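Long-range contacts in putative uncharacterized protein (Chaetomium thermophilum, PDB 4XRI), which probably binds a small GTPase and, as an importin-beta transport receptor built of HEAT repeats, carries protein cargo into the nucleus: residues A[562-567]-A[613-618]; A[582-587]-A[623-628]; A[596-601]-A[637-642]; A[628-633]-A[669-674]. The protein carries 2 engineered substitutions. One frame throughout, in Å; residues are numbered along the deposited sequence.

Interaction 1: residues A[562-567]-A[613-618]; sequences ETLPLQ and LQILST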
loop_
_atom_site.group_PDB
_atom_site.type_symbol
_atom_site.label_atom_id
_atom_site.label_comp_id
_atom_site.label_asym_id
_atom_site.label_seq_id
_atom_site.Cartn_x
_atom_site.Cartn_y
_atom_site.Cartn_z
ATOM N N GLU A 562 -34.768 -6.123 -4.733
ATOM C CA GLU A 562 -35.320 -6.267 -3.391
ATOM C C GLU A 562 -34.628 -5.372 -2.358
ATOM O O GLU A 562 -35.160 -5.152 -1.271
ATOM C CB GLU A 562 -35.248 -7.732 -2.951
ATOM C CG GLU A 562 -36.325 -8.603 -3.582
ATOM C CD GLU A 562 -36.081 -10.090 -3.397
ATOM O OE1 GLU A 562 -35.038 -10.456 -2.820
ATOM O OE2 GLU A 562 -36.934 -10.892 -3.834
ATOM N N THR A 563 -33.454 -4.847 -2.701
ATOM C CA THR A 563 -32.739 -3.946 -1.796
ATOM C C THR A 563 -33.336 -2.545 -1.795
ATOM O O THR A 563 -33.061 -1.744 -0.898
ATOM C CB THR A 563 -31.242 -3.825 -2.157
ATOM O OG1 THR A 563 -31.097 -3.162 -3.417
ATOM C CG2 THR A 563 -30.581 -5.196 -2.221
ATOM N N LEU A 564 -34.146 -2.248 -2.806
ATOM C CA LEU A 564 -34.746 -0.923 -2.926
ATOM C C LEU A 564 -35.767 -0.646 -1.814
ATOM O O LEU A 564 -35.702 0.404 -1.172
ATOM C CB LEU A 564 -35.393 -0.740 -4.306
ATOM C CG LEU A 564 -34.436 -0.562 -5.484
ATOM C CD1 LEU A 564 -35.214 -0.302 -6.766
ATOM C CD2 LEU A 564 -33.463 0.573 -5.212
ATOM N N PRO A 565 -36.717 -1.572 -1.573
ATOM C CA PRO A 565 -37.559 -1.295 -0.404
ATOM C C PRO A 565 -36.816 -1.507 0.915
ATOM O O PRO A 565 -37.223 -0.960 1.939
ATOM C CB PRO A 565 -38.712 -2.295 -0.556
ATOM C CG PRO A 565 -38.160 -3.393 -1.384
ATOM C CD PRO A 565 -37.212 -2.735 -2.334
ATOM N N LEU A 566 -35.746 -2.297 0.886
ATOM C CA LEU A 566 -34.897 -2.487 2.059
ATOM C C LEU A 566 -34.251 -1.171 2.474
ATOM O O LEU A 566 -34.167 -0.857 3.662
ATOM C CB LEU A 566 -33.820 -3.541 1.785
ATOM C CG LEU A 566 -34.020 -4.936 2.384
ATOM C CD1 LEU A 566 -35.376 -5.507 2.001
ATOM C CD2 LEU A 566 -32.900 -5.865 1.939
ATOM N N GLN A 567 -33.795 -0.415 1.478
ATOM C CA GLN A 567 -33.234 0.919 1.670
ATOM C C GLN A 567 -34.154 1.797 2.516
ATOM O O GLN A 567 -33.694 2.583 3.338
ATOM C CB GLN A 567 -32.978 1.569 0.305
ATOM C CG GLN A 567 -32.760 3.065 0.338
ATOM C CD GLN A 567 -31.453 3.450 0.996
ATOM O OE1 GLN A 567 -31.442 4.110 2.034
ATOM N NE2 GLN A 567 -30.341 3.050 0.387
ATOM N N LEU A 613 -30.127 2.414 -12.032
ATOM C CA LEU A 613 -30.377 3.848 -11.973
ATOM C C LEU A 613 -31.229 4.204 -10.759
ATOM O O LEU A 613 -31.048 5.259 -10.151
ATOM C CB LEU A 613 -31.053 4.337 -13.256
ATOM C CG LEU A 613 -30.164 4.351 -14.501
ATOM C CD1 LEU A 613 -30.868 5.038 -15.664
ATOM C CD2 LEU A 613 -28.836 5.023 -14.203
ATOM N N GLN A 614 -32.158 3.318 -10.413
ATOM C CA GLN A 614 -32.987 3.500 -9.226
ATOM C C GLN A 614 -32.142 3.478 -7.957
ATOM O O GLN A 614 -32.427 4.194 -6.997
ATOM C CB GLN A 614 -34.072 2.423 -9.155
ATOM C CG GLN A 614 -35.293 2.721 -10.006
ATOM C CD GLN A 614 -36.317 1.606 -9.978
ATOM O OE1 GLN A 614 -35.972 0.433 -9.847
ATOM N NE2 GLN A 614 -37.588 1.969 -10.092
ATOM N N ILE A 615 -31.105 2.649 -7.958
ATOM C CA ILE A 615 -30.193 2.569 -6.825
ATOM C C ILE A 615 -29.360 3.846 -6.728
ATOM O O ILE A 615 -29.131 4.362 -5.634
ATOM C CB ILE A 615 -29.272 1.339 -6.934
ATOM C CG1 ILE A 615 -30.078 0.060 -6.704
ATOM C CG2 ILE A 615 -28.140 1.415 -5.925
ATOM C CD1 ILE A 615 -29.280 -1.207 -6.891
ATOM N N LEU A 616 -28.936 4.363 -7.879
ATOM C CA LEU A 616 -28.175 5.610 -7.933
ATOM C C LEU A 616 -28.949 6.785 -7.341
ATOM O O LEU A 616 -28.385 7.614 -6.628
ATOM C CB LEU A 616 -27.779 5.941 -9.376
ATOM C CG LEU A 616 -26.569 5.221 -9.976
ATOM C CD1 LEU A 616 -26.238 5.802 -11.345
ATOM C CD2 LEU A 616 -25.368 5.317 -9.046
ATOM N N SER A 617 -30.243 6.850 -7.640
ATOM C CA SER A 617 -31.076 7.971 -7.215
ATOM C C SER A 617 -31.254 8.026 -5.699
ATOM O O SER A 617 -31.680 9.044 -5.157
ATOM C CB SER A 617 -32.449 7.901 -7.889
ATOM O OG SER A 617 -33.167 6.756 -7.463
ATOM N N THR A 618 -30.930 6.930 -5.021
ATOM C CA THR A 618 -31.086 6.861 -3.574
ATOM C C THR A 618 -29.754 6.802 -2.843
ATOM O O THR A 618 -29.716 6.664 -1.622
ATOM C CB THR A 618 -31.918 5.643 -3.165
ATOM O OG1 THR A 618 -31.289 4.448 -3.641
ATOM C CG2 THR A 618 -33.287 5.749 -3.761
HETATM O O HOH W 1 -30.610 2.276 -2.577
#
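In the helical solenoid of this importin beta, the end of helix 546-567 meets helix 605-616 chiefly through Leu564, whose two methyl groups are shared between Gln614 and Ile615. Its CG lies beside the backbone N and anti to the carbonyl carbon (chi1 -73°), and from there the branched tip reaches across the gap. CD2 rests on the Ile615 side chain, 3.7 Å from Ile615 CG1, while Leu564 CD1 comes to 3.3 Å from Gln614 OE1 and 3.8 Å from Gln614 CB. Leucine suits the place because one fork can touch two neighbours on the same helix, crossing each at about a right angle. With an alanine here both methyl contacts vanish, which would probably open a gap beside Ile615 CG1 and leave the Gln614 chain without its apolar neighbour. The helices belong to a HEAT-repeat array, in which helices one apart in the chain also pack, as here with helix 573-597 between them; Ile615 also leans on Val625 and Val629 of helix 625-640, so its branched chain serves two neighbours. Thr563 packs on helix 573-597, and its OG1 bonds to Leu560 O and to Gln583 NE2. At the C-terminal ends of both segments a water joins two polar side chains: Gln567 NE2 donates to it at 3.1 Å, and Thr618 OG1 lies 2.5 Å from the same water. Ser617 OG donates to Gln614 O at 2.7 Å, coming from above the carbonyl plane, 37° out of it.

Interaction 2: residues A[582-587]-A[623-628]; sequences MQTSLC and SSVPEG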
loop_
_atom_site.group_PDB
_atom_site.type_symbol
_atom_site.label_atom_id
_atom_site.label_comp_id
_atom_site.label_asym_id
_atom_site.label_seq_id
_atom_site.Cartn_x
_atom_site.Cartn_y
_atom_site.Cartn_z
ATOM N N MET A 582 -24.384 -5.123 0.808
ATOM C CA MET A 582 -25.248 -6.026 0.049
ATOM C C MET A 582 -25.341 -5.605 -1.416
ATOM O O MET A 582 -25.143 -6.417 -2.326
ATOM C CB MET A 582 -26.647 -6.069 0.670
ATOM C CG MET A 582 -27.584 -7.084 0.045
ATOM S SD MET A 582 -29.207 -7.056 0.837
ATOM C CE MET A 582 -28.729 -6.916 2.557
ATOM N N GLN A 583 -25.638 -4.329 -1.632
ATOM C CA GLN A 583 -25.783 -3.792 -2.978
ATOM C C GLN A 583 -24.461 -3.810 -3.737
ATOM O O GLN A 583 -24.428 -4.105 -4.930
ATOM C CB GLN A 583 -26.339 -2.371 -2.917
ATOM C CG GLN A 583 -27.796 -2.291 -2.479
ATOM C CD GLN A 583 -28.289 -0.867 -2.363
ATOM O OE1 GLN A 583 -27.541 0.029 -1.978
ATOM N NE2 GLN A 583 -29.555 -0.649 -2.703
ATOM N N THR A 584 -23.371 -3.513 -3.035
ATOM C CA THR A 584 -22.047 -3.498 -3.650
ATOM C C THR A 584 -21.629 -4.900 -4.080
ATOM O O THR A 584 -21.069 -5.093 -5.162
ATOM C CB THR A 584 -20.983 -2.922 -2.693
ATOM O OG1 THR A 584 -21.314 -1.565 -2.374
ATOM C CG2 THR A 584 -19.611 -2.954 -3.342
ATOM N N SER A 585 -21.906 -5.878 -3.223
ATOM C CA SER A 585 -21.593 -7.270 -3.522
ATOM C C SER A 585 -22.429 -7.774 -4.697
ATOM O O SER A 585 -21.924 -8.464 -5.584
ATOM C CB SER A 585 -21.827 -8.154 -2.295
ATOM O OG SER A 585 -20.912 -7.846 -1.259
ATOM N N LEU A 586 -23.713 -7.429 -4.691
ATOM C CA LEU A 586 -24.628 -7.853 -5.743
ATOM C C LEU A 586 -24.269 -7.225 -7.086
ATOM O O LEU A 586 -24.415 -7.857 -8.133
ATOM C CB LEU A 586 -26.070 -7.506 -5.366
ATOM C CG LEU A 586 -26.721 -8.432 -4.336
ATOM C CD1 LEU A 586 -28.042 -7.856 -3.853
ATOM C CD2 LEU A 586 -26.926 -9.816 -4.929
ATOM N N CYS A 587 -23.804 -5.980 -7.050
ATOM C CA CYS A 587 -23.352 -5.306 -8.262
ATOM C C CYS A 587 -22.099 -5.976 -8.808
ATOM O O CYS A 587 -21.922 -6.081 -10.021
ATOM C CB CYS A 587 -23.087 -3.820 -7.998
ATOM S SG CYS A 587 -24.573 -2.789 -7.898
ATOM N N SER A 623 -20.235 6.326 0.288
ATOM C CA SER A 623 -20.812 5.033 -0.046
ATOM C C SER A 623 -20.023 4.377 -1.172
ATOM O O SER A 623 -19.550 5.051 -2.086
ATOM C CB SER A 623 -22.283 5.188 -0.440
ATOM O OG SER A 623 -22.836 3.954 -0.858
ATOM N N SER A 624 -19.876 3.058 -1.097
ATOM C CA SER A 624 -19.159 2.310 -2.122
ATOM C C SER A 624 -20.101 1.906 -3.249
ATOM O O SER A 624 -19.678 1.341 -4.257
ATOM C CB SER A 624 -18.498 1.070 -1.519
ATOM O OG SER A 624 -19.467 0.149 -1.055
ATOM N N VAL A 625 -21.383 2.203 -3.069
ATOM C CA VAL A 625 -22.425 1.740 -3.982
ATOM C C VAL A 625 -22.429 2.402 -5.369
ATOM O O VAL A 625 -22.537 1.697 -6.370
ATOM C CB VAL A 625 -23.826 1.924 -3.351
ATOM C CG1 VAL A 625 -24.911 1.551 -4.342
ATOM C CG2 VAL A 625 -23.949 1.083 -2.088
ATOM N N PRO A 626 -22.329 3.748 -5.442
ATOM C CA PRO A 626 -22.368 4.330 -6.791
ATOM C C PRO A 626 -21.235 3.834 -7.683
ATOM O O PRO A 626 -21.418 3.681 -8.890
ATOM C CB PRO A 626 -22.233 5.839 -6.530
ATOM C CG PRO A 626 -22.685 6.035 -5.139
ATOM C CD PRO A 626 -22.254 4.795 -4.407
ATOM N N GLU A 627 -20.079 3.578 -7.083
ATOM C CA GLU A 627 -18.920 3.105 -7.827
ATOM C C GLU A 627 -19.152 1.698 -8.367
ATOM O O GLU A 627 -18.760 1.384 -9.490
ATOM C CB GLU A 627 -17.673 3.140 -6.940
ATOM C CG GLU A 627 -16.382 2.814 -7.661
ATOM C CD GLU A 627 -15.164 3.293 -6.897
ATOM O OE1 GLU A 627 -14.038 2.869 -7.236
ATOM O OE2 GLU A 627 -15.334 4.100 -5.959
ATOM N N GLY A 628 -19.799 0.859 -7.563
ATOM C CA GLY A 628 -20.135 -0.490 -7.974
ATOM C C GLY A 628 -21.171 -0.491 -9.080
ATOM O O GLY A 628 -21.096 -1.284 -10.016
#
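Thr584 keeps OG1 beside its own backbone N and anti to the carbonyl carbon (chi1 -62°), while Ser624 holds OG between its N and carbonyl carbon (chi1 66°); these two rotations bring the hydroxyl oxygens within bonding distance. Ser624 OG donates to Thr584 OG1 at 2.8 Å, and Thr584 OG1 is itself bonded to Glu580 O one turn earlier in its helix, so the threonine oxygen has a partner on its own helix as well as one across the contact. Next to this polar pair, Val625 sets its methyls against Gln583 and Thr584: CG2 lies 3.7 Å from Thr584 OG1, and CG1 is 3.8 Å from Gln583 OE1. The amide of Gln583 has its other partner in Thr563. Ser623 contributes from the preceding turn, its OG accepting from Val625 N at 3.2 Å with an N-H...O angle of 162°, a capping bond at the start of the helix. The CA atoms of Thr584 and Val625 are 5.3 Å apart. Further along, small residues permit a close approach, Cys587 CB packing 3.8 Å from Gly628 O, where glycine presents only backbone. This compact, partly polar contact joins helices 573-597 and 625-640, with helix 605-616 between them in the chain, within the stacked helices of the HEAT-repeat solenoid.

Interaction 3: residues A[596-601]-A[637-642]; sequences RLDKEI and ANAMEE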
loop_
_atom_site.group_PDB
_atom_site.type_symbol
_atom_site.label_atom_id
_atom_site.label_comp_id
_atom_site.label_asym_id
_atom_site.label_seq_id
_atom_site.Cartn_x
_atom_site.Cartn_y
_atom_site.Cartn_z
ATOM N N ARG A 596 -19.159 -11.788 -18.546
ATOM C CA ARG A 596 -19.046 -13.176 -18.971
ATOM C C ARG A 596 -20.009 -13.499 -20.113
ATOM O O ARG A 596 -19.677 -14.262 -21.019
ATOM C CB ARG A 596 -19.303 -14.121 -17.798
ATOM C CG ARG A 596 -18.975 -15.569 -18.114
ATOM C CD ARG A 596 -17.533 -15.711 -18.570
ATOM N NE ARG A 596 -17.259 -17.041 -19.112
ATOM C CZ ARG A 596 -17.363 -17.364 -20.398
ATOM N NH1 ARG A 596 -17.736 -16.452 -21.285
ATOM N NH2 ARG A 596 -17.094 -18.602 -20.797
ATOM N N LEU A 597 -21.206 -12.924 -20.070
ATOM C CA LEU A 597 -22.217 -13.209 -21.081
ATOM C C LEU A 597 -21.984 -12.377 -22.339
ATOM O O LEU A 597 -22.342 -12.800 -23.439
ATOM C CB LEU A 597 -23.620 -12.947 -20.528
ATOM C CG LEU A 597 -24.174 -14.008 -19.575
ATOM C CD1 LEU A 597 -25.490 -13.558 -18.958
ATOM C CD2 LEU A 597 -24.352 -15.342 -20.291
ATOM N N ASP A 598 -21.367 -11.206 -22.167
ATOM C CA ASP A 598 -21.141 -10.261 -23.259
ATOM C C ASP A 598 -22.451 -9.940 -23.976
ATOM O O ASP A 598 -23.421 -9.536 -23.340
ATOM C CB ASP A 598 -20.106 -10.806 -24.247
ATOM C CG ASP A 598 -19.484 -9.714 -25.101
ATOM O OD1 ASP A 598 -19.437 -8.556 -24.642
ATOM O OD2 ASP A 598 -19.049 -10.014 -26.232
ATOM N N LYS A 599 -22.473 -10.132 -25.293
ATOM C CA LYS A 599 -23.627 -9.787 -26.123
ATOM C C LYS A 599 -24.922 -10.462 -25.676
ATOM O O LYS A 599 -26.014 -9.936 -25.891
ATOM C CB LYS A 599 -23.347 -10.153 -27.582
ATOM C CG LYS A 599 -22.232 -9.353 -28.226
ATOM C CD LYS A 599 -22.700 -7.961 -28.600
ATOM C CE LYS A 599 -21.579 -7.165 -29.236
ATOM N NZ LYS A 599 -20.988 -7.887 -30.396
ATOM N N GLU A 600 -24.792 -11.627 -25.052
ATOM C CA GLU A 600 -25.951 -12.421 -24.660
ATOM C C GLU A 600 -26.724 -11.808 -23.491
ATOM O O GLU A 600 -27.804 -12.280 -23.139
ATOM C CB GLU A 600 -25.513 -13.841 -24.301
ATOM C CG GLU A 600 -24.742 -14.550 -25.406
ATOM C CD GLU A 600 -25.507 -14.592 -26.714
ATOM O OE1 GLU A 600 -26.723 -14.869 -26.685
ATOM O OE2 GLU A 600 -24.892 -14.339 -27.771
ATOM N N ILE A 601 -26.169 -10.756 -22.895
ATOM C CA ILE A 601 -26.803 -10.087 -21.759
ATOM C C ILE A 601 -27.956 -9.196 -22.209
ATOM O O ILE A 601 -28.810 -8.820 -21.409
ATOM C CB ILE A 601 -25.789 -9.224 -20.970
ATOM C CG1 ILE A 601 -26.310 -8.895 -19.567
ATOM C CG2 ILE A 601 -25.481 -7.937 -21.717
ATOM C CD1 ILE A 601 -26.412 -10.084 -18.650
ATOM N N ALA A 637 -22.307 -1.498 -21.013
ATOM C CA ALA A 637 -22.037 -0.690 -22.195
ATOM C C ALA A 637 -21.047 -1.396 -23.115
ATOM O O ALA A 637 -21.215 -1.397 -24.333
ATOM C CB ALA A 637 -21.511 0.687 -21.794
ATOM N N ASN A 638 -20.015 -1.992 -22.525
ATOM C CA ASN A 638 -19.010 -2.733 -23.280
ATOM C C ASN A 638 -19.607 -3.960 -23.955
ATOM O O ASN A 638 -19.176 -4.358 -25.037
ATOM C CB ASN A 638 -17.858 -3.152 -22.365
ATOM C CG ASN A 638 -16.837 -4.024 -23.074
ATOM O OD1 ASN A 638 -15.910 -3.520 -23.708
ATOM N ND2 ASN A 638 -16.997 -5.338 -22.961
ATOM N N ALA A 639 -20.609 -4.547 -23.308
ATOM C CA ALA A 639 -21.234 -5.767 -23.798
ATOM C C ALA A 639 -22.259 -5.485 -24.893
ATOM O O ALA A 639 -22.314 -6.193 -25.898
ATOM C CB ALA A 639 -21.888 -6.518 -22.650
ATOM N N MET A 640 -23.071 -4.451 -24.697
ATOM C CA MET A 640 -24.158 -4.158 -25.625
ATOM C C MET A 640 -23.739 -3.209 -26.749
ATOM O O MET A 640 -24.393 -3.150 -27.788
ATOM C CB MET A 640 -25.355 -3.579 -24.866
ATOM C CG MET A 640 -25.995 -4.564 -23.897
ATOM S SD MET A 640 -27.545 -3.973 -23.193
ATOM C CE MET A 640 -28.558 -3.831 -24.662
ATOM N N GLU A 641 -22.649 -2.478 -26.529
ATOM C CA GLU A 641 -22.108 -1.543 -27.517
ATOM C C GLU A 641 -23.155 -0.528 -27.980
ATOM O O GLU A 641 -23.756 0.152 -27.154
ATOM C CB GLU A 641 -21.516 -2.311 -28.705
ATOM C CG GLU A 641 -20.260 -3.090 -28.327
ATOM C CD GLU A 641 -19.658 -3.870 -29.478
ATOM O OE1 GLU A 641 -20.420 -4.378 -30.323
ATOM O OE2 GLU A 641 -18.415 -3.973 -29.535
ATOM N N GLU A 642 -23.375 -0.419 -29.287
ATOM C CA GLU A 642 -24.308 0.578 -29.819
ATOM C C GLU A 642 -25.741 0.357 -29.331
ATOM O O GLU A 642 -26.547 1.284 -29.313
ATOM C CB GLU A 642 -24.280 0.590 -31.350
ATOM C CG GLU A 642 -24.280 -0.783 -31.999
ATOM C CD GLU A 642 -22.896 -1.405 -32.043
ATOM O OE1 GLU A 642 -22.802 -2.651 -32.024
ATOM O OE2 GLU A 642 -21.905 -0.644 -32.091
HETATM O O HOH W 2 -19.294 -6.827 -26.775
#
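This is a close, mixed polar and apolar contact between the turn that follows helix 573-597 and the C-terminal end of helix 625-640, with Asp598 and Ala639 at its centre. Their CA atoms are 4.5 Å apart, and alanine's small methyl suits so close an approach, Ala639 CB lying 3.5 Å from Asp598 O against the opposing backbone. Asp598 and Glu641 are the matching points at which each helix is left, both with positive phi (54° and 55°). Just beyond the first, Lys599 bends at chi2 (-77°) and lays its chain over the end of helix 625-640: CD is 3.3 Å from Ala639 O, and NZ makes a salt bridge to Glu641 OE1 at 3.6 Å. A long, flexible lysine suits this job, since its CA-CB bond points away and only the far end returns. On the other flank one water lies 2.7 Å from Asp598 OD1 and 3.0 Å from Asn638 O, and probably bridges carboxylate and backbone. On the apolar flank, Ile601 CG2 touches both Ala639 CB and Met640 CG, each at 4.0 Å. Ile601 and Ala639 both also lean on Val594 of helix 573-597. Leu597 packs against Leu546 and Val549 of helix 546-567, and Met640 touches Tyr647 in the loop that leads on to helix 648-660.

Interaction 4: residues A[628-633]-A[669-674]; sequences GVFAAI and SMAIGL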
loop_
_atom_site.group_PDB
_atom_site.type_symbol
_atom_site.label_atom_id
_atom_site.label_comp_id
_atom_site.label_asym_id
_atom_site.label_seq_id
_atom_site.Cartn_x
_atom_site.Cartn_y
_atom_site.Cartn_z
ATOM N N GLY A 628 -19.799 0.859 -7.563
ATOM C CA GLY A 628 -20.135 -0.490 -7.974
ATOM C C GLY A 628 -21.171 -0.491 -9.080
ATOM O O GLY A 628 -21.096 -1.284 -10.016
ATOM N N VAL A 629 -22.144 0.408 -8.968
ATOM C CA VAL A 629 -23.167 0.572 -9.994
ATOM C C VAL A 629 -22.544 1.005 -11.320
ATOM O O VAL A 629 -22.868 0.459 -12.378
ATOM C CB VAL A 629 -24.232 1.607 -9.569
ATOM C CG1 VAL A 629 -25.141 1.951 -10.739
ATOM C CG2 VAL A 629 -25.040 1.083 -8.386
ATOM N N PHE A 630 -21.647 1.983 -11.250
ATOM C CA PHE A 630 -20.965 2.490 -12.437
ATOM C C PHE A 630 -20.134 1.407 -13.120
ATOM O O PHE A 630 -20.084 1.326 -14.350
ATOM C CB PHE A 630 -20.078 3.681 -12.070
ATOM C CG PHE A 630 -20.772 5.010 -12.190
ATOM C CD1 PHE A 630 -21.966 5.248 -11.527
ATOM C CD2 PHE A 630 -20.232 6.021 -12.967
ATOM C CE1 PHE A 630 -22.608 6.466 -11.639
ATOM C CE2 PHE A 630 -20.869 7.241 -13.082
ATOM C CZ PHE A 630 -22.057 7.466 -12.418
ATOM N N ALA A 631 -19.496 0.569 -12.311
ATOM C CA ALA A 631 -18.682 -0.528 -12.824
ATOM C C ALA A 631 -19.544 -1.532 -13.578
ATOM O O ALA A 631 -19.142 -2.054 -14.621
ATOM C CB ALA A 631 -17.940 -1.214 -11.689
ATOM N N ALA A 632 -20.736 -1.784 -13.046
ATOM C CA ALA A 632 -21.690 -2.691 -13.673
ATOM C C ALA A 632 -22.245 -2.096 -14.966
ATOM O O ALA A 632 -22.422 -2.803 -15.958
ATOM C CB ALA A 632 -22.819 -3.017 -12.713
ATOM N N ILE A 633 -22.508 -0.792 -14.950
ATOM C CA ILE A 633 -23.013 -0.098 -16.129
ATOM C C ILE A 633 -21.958 -0.078 -17.234
ATOM O O ILE A 633 -22.269 -0.281 -18.412
ATOM C CB ILE A 633 -23.440 1.343 -15.791
ATOM C CG1 ILE A 633 -24.664 1.331 -14.874
ATOM C CG2 ILE A 633 -23.751 2.125 -17.060
ATOM C CD1 ILE A 633 -25.071 2.698 -14.380
ATOM N N SER A 669 -13.412 9.870 -10.735
ATOM C CA SER A 669 -12.487 9.094 -11.555
ATOM C C SER A 669 -13.209 7.977 -12.304
ATOM O O SER A 669 -12.919 7.715 -13.469
ATOM C CB SER A 669 -11.360 8.509 -10.698
ATOM O OG SER A 669 -10.409 9.507 -10.370
ATOM N N MET A 670 -14.148 7.324 -11.625
ATOM C CA MET A 670 -14.957 6.278 -12.243
ATOM C C MET A 670 -15.813 6.840 -13.374
ATOM O O MET A 670 -16.010 6.190 -14.400
ATOM C CB MET A 670 -15.847 5.605 -11.197
ATOM C CG MET A 670 -16.672 4.455 -11.735
ATOM S SD MET A 670 -15.666 3.055 -12.262
ATOM C CE MET A 670 -15.199 2.359 -10.679
ATOM N N ALA A 671 -16.326 8.048 -13.170
ATOM C CA ALA A 671 -17.148 8.715 -14.171
ATOM C C ALA A 671 -16.349 9.010 -15.435
ATOM O O ALA A 671 -16.846 8.837 -16.546
ATOM C CB ALA A 671 -17.736 10.006 -13.601
ATOM N N ILE A 672 -15.115 9.471 -15.255
ATOM C CA ILE A 672 -14.227 9.748 -16.377
ATOM C C ILE A 672 -13.936 8.467 -17.149
ATOM O O ILE A 672 -13.918 8.460 -18.377
ATOM C CB ILE A 672 -12.908 10.377 -15.904
ATOM C CG1 ILE A 672 -13.187 11.695 -15.180
ATOM C CG2 ILE A 672 -11.972 10.598 -17.082
ATOM C CD1 ILE A 672 -11.984 12.243 -14.435
ATOM N N GLY A 673 -13.724 7.382 -16.412
ATOM C CA GLY A 673 -13.517 6.075 -17.006
ATOM C C GLY A 673 -14.756 5.626 -17.757
ATOM O O GLY A 673 -14.665 4.975 -18.799
ATOM N N LEU A 674 -15.925 5.977 -17.229
ATOM C CA LEU A 674 -17.189 5.633 -17.872
ATOM C C LEU A 674 -17.354 6.359 -19.204
ATOM O O LEU A 674 -17.919 5.809 -20.149
ATOM C CB LEU A 674 -18.370 5.955 -16.951
ATOM C CG LEU A 674 -19.132 4.760 -16.373
ATOM C CD1 LEU A 674 -19.693 3.892 -17.492
ATOM C CD2 LEU A 674 -18.234 3.943 -15.452
#
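The ring of Phe630 is met obliquely by Met670, Ala671 and Leu674, three residues of one helix that together border it, and it is the principal apolar piece of the contact between helices 625-640 and 665-682. In this part of the HEAT-repeat solenoid the two short segments run nearly parallel, at 10° with axes 10.1 Å apart, the spacing of helices stacked side by side. Met670 approaches at the root of the ring: its CG, anti to the backbone N (chi1 -177°), lies 3.5 Å from Phe630 CB, and the two side chains run antiparallel alongside one another. An unbranched, flexible methionine fits here because it can bend to follow its neighbour. Farther out, Phe630 CE2 reaches Ala671 CB at 4.2 Å; a small methyl leaves the ring its place, and Ala658 of helix 648-660 and Leu616 of helix 605-616 help to enclose it. A bound glycerol, probably from the crystallisation liquor, lies about 4 Å from the phenylalanine side chain. Leu674 meets the same CD2 side of the ring as Met670, its CG 3.8 Å from Phe630 CD2. Replacing it by an alanine takes away CG and both methyls and would probably leave a gap beside the ring and Ile633, giving the phenyl group more freedom to shift. The forked tip also touches backbone, Leu674 CD2 lying 3.4 Å from Phe630 O.

All four contacts lie within the importin beta-1-type helical-repeat region. Interactions 1, 2 and 4 touch one another, whereas interaction 3 stands apart, its centre about 16 Å from that of interaction 4. Interactions 1 and 2 have centres about 11 Å apart and meet at Thr563 and Gln583 and where Ile615 CG2 packs 3.6 Å from Val625 CG1. Interaction 2 passes into interaction 4 through the shared Gly628, again with centres about 11 Å apart. Interactions 2 and 3 join the same two helices, 573-597 and 625-640, at points about 20 Å apart between centres. Helix 625-640 therefore takes part in interactions 2, 3 and 4, while helix 605-616, used in interaction 1, packs Leu616 against Val629 and Phe630.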